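Local coordinates for organic hydroperoxide resistance protein (Deinococcus radiodurans, PDB 1USP) that probably reduces organic hydroperoxides to the corresponding alcohols through a pair of redox-active cysteines, protecting the cell from peroxide damage, at residues A[53-58]-A[79-84]. Numbering follows the deposited sequence.
Sequences GYAACF and ITARVG
Ile79 opens the strand's side of this contact by setting its CG2 methyl against the helix. CG2 lies anti to the backbone N, and this turns the methyl to Phe58 CB, 3.9 Å from it. CG2 also approaches the helix backbone, 4.1 Å from Ala55 CA. The other branch ends in CD1, which sits at the edge of the Phe58 ring, near the ring plane. The carbonyl of Ile79 takes part as well: its O lies 3.6 Å from Ala55 CB. Thr80 turns its side chain to the other face of the strand. Ala81 comes next and gives the nearest CA pair of the two segments, Ala81 CA to Ala55 CA at 5.4 Å. Its CB lies 4.2 Å from Ala55 CB, methyl against methyl. The same CB is 4.4 Å from Tyr54 CB, so it meets the base of the tyrosine. The phenol leads away from this strand, toward Leu98 and helix 122-127, and Tyr54 OH hydrogen-bonds to Ser124 OG. Val83 packs instead on Phe50 and Ala51, earlier in helix 46-68.

The two short segments run roughly antiparallel but obliquely, at 148°, with axes 7.3 Å apart at closest approach. Small alanines at the crossing suit this short spacing. The strand also pairs antiparallel with a strand of a neighbouring subunit, so the sheet continues across the dimer. Cys57 is disulfide-bonded to Cys121, consistent with the OsmC/Ohr fold, in which a long helix carries one cysteine of the pair. No hydrogen bond links the two segments. The chemistry is therefore apolar: buried methyl and aromatic groups join the cysteine-bearing helix to the intersubunit sheet.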
loop_
_atom_site.group_PDB
_atom_site.type_symbol
_atom_site.label_atom_id
_atom_site.label_comp_id
_atom_site.label_asym_id
_atom_site.label_seq_id
_atom_site.Cartn_x
_atom_site.Cartn_y
_atom_site.Cartn_z
ATOM N N GLY A 53 -4.231 -1.256 2.725
ATOM C CA GLY A 53 -3.121 -1.372 3.658
ATOM C C GLY A 53 -3.109 -0.288 4.721
ATOM O O GLY A 53 -2.845 -0.555 5.893
ATOM N N TYR A 54 -3.418 0.939 4.329
ATOM C CA TYR A 54 -3.395 2.076 5.263
ATOM C C TYR A 54 -4.524 1.930 6.285
ATOM O O TYR A 54 -4.336 2.204 7.465
ATOM C CB TYR A 54 -3.567 3.400 4.507
ATOM C CG TYR A 54 -2.905 4.621 5.101
ATOM C CD1 TYR A 54 -2.676 4.748 6.466
ATOM C CD2 TYR A 54 -2.519 5.673 4.270
ATOM C CE1 TYR A 54 -2.073 5.909 7.000
ATOM C CE2 TYR A 54 -1.902 6.818 4.788
ATOM C CZ TYR A 54 -1.692 6.929 6.154
ATOM O OH TYR A 54 -1.098 8.055 6.660
ATOM N N ALA A 55 -5.702 1.505 5.834
ATOM C CA ALA A 55 -6.810 1.261 6.756
ATOM C C ALA A 55 -6.442 0.153 7.759
ATOM O O ALA A 55 -6.710 0.280 8.951
ATOM C CB ALA A 55 -8.081 0.908 6.002
ATOM N N ALA A 56 -5.800 -0.904 7.277
ATOM C CA ALA A 56 -5.378 -2.011 8.138
ATOM C C ALA A 56 -4.308 -1.564 9.157
ATOM O O ALA A 56 -4.321 -1.979 10.318
ATOM C CB ALA A 56 -4.866 -3.160 7.285
ATOM N N CYS A 57 -3.401 -0.698 8.709
ATOM C CA CYS A 57 -2.300 -0.193 9.534
ATOM C C CYS A 57 -2.837 0.672 10.667
ATOM O O CYS A 57 -2.349 0.624 11.793
ATOM C CB CYS A 57 -1.353 0.636 8.655
ATOM S SG CYS A 57 0.160 1.192 9.484
ATOM N N PHE A 58 -3.851 1.471 10.357
ATOM C CA PHE A 58 -4.508 2.304 11.371
ATOM C C PHE A 58 -5.211 1.449 12.404
ATOM O O PHE A 58 -5.216 1.782 13.562
ATOM C CB PHE A 58 -5.499 3.283 10.738
ATOM C CG PHE A 58 -5.139 4.716 10.952
ATOM C CD1 PHE A 58 -3.911 5.196 10.536
ATOM C CD2 PHE A 58 -6.022 5.589 11.584
ATOM C CE1 PHE A 58 -3.570 6.521 10.746
ATOM C CE2 PHE A 58 -5.682 6.910 11.773
ATOM C CZ PHE A 58 -4.458 7.370 11.361
ATOM N N ILE A 79 -12.280 1.774 10.076
ATOM C CA ILE A 79 -11.427 2.793 9.468
ATOM C C ILE A 79 -11.543 2.688 7.945
ATOM O O ILE A 79 -11.324 1.633 7.388
ATOM C CB ILE A 79 -9.931 2.603 9.886
ATOM C CG1 ILE A 79 -9.744 2.657 11.400
ATOM C CG2 ILE A 79 -9.045 3.657 9.222
ATOM C CD1 ILE A 79 -9.911 4.037 12.014
ATOM N N THR A 80 -11.893 3.786 7.295
ATOM C CA THR A 80 -11.993 3.856 5.839
ATOM C C THR A 80 -10.899 4.768 5.281
ATOM O O THR A 80 -10.794 5.948 5.655
ATOM C CB THR A 80 -13.392 4.377 5.456
ATOM O OG1 THR A 80 -14.397 3.514 6.004
ATOM C CG2 THR A 80 -13.620 4.330 3.957
ATOM N N ALA A 81 -10.059 4.217 4.408
ATOM C CA ALA A 81 -9.102 5.009 3.643
ATOM C C ALA A 81 -9.598 5.301 2.229
ATOM O O ALA A 81 -10.056 4.396 1.534
ATOM C CB ALA A 81 -7.781 4.293 3.586
ATOM N N ARG A 82 -9.485 6.557 1.814
ATOM C CA ARG A 82 -9.753 6.985 0.454
ATOM C C ARG A 82 -8.446 7.504 -0.136
ATOM O O ARG A 82 -7.837 8.441 0.382
ATOM C CB ARG A 82 -10.847 8.064 0.430
ATOM C CG ARG A 82 -12.220 7.513 0.771
ATOM C CD ARG A 82 -13.336 8.573 0.958
ATOM N NE ARG A 82 -14.426 7.998 1.742
ATOM C CZ ARG A 82 -14.750 8.318 2.996
ATOM N NH1 ARG A 82 -14.117 9.280 3.656
ATOM N NH2 ARG A 82 -15.748 7.671 3.584
ATOM N N VAL A 83 -7.990 6.847 -1.194
ATOM C CA VAL A 83 -6.712 7.131 -1.814
ATOM C C VAL A 83 -6.943 7.494 -3.278
ATOM O O VAL A 83 -7.379 6.653 -4.070
ATOM C CB VAL A 83 -5.783 5.919 -1.741
ATOM C CG1 VAL A 83 -4.442 6.230 -2.380
ATOM C CG2 VAL A 83 -5.603 5.484 -0.297
ATOM N N GLY A 84 -6.651 8.743 -3.620
ATOM C CA GLY A 84 -6.822 9.258 -4.968
ATOM C C GLY A 84 -5.493 9.451 -5.663
ATOM O O GLY A 84 -4.494 9.809 -5.034
#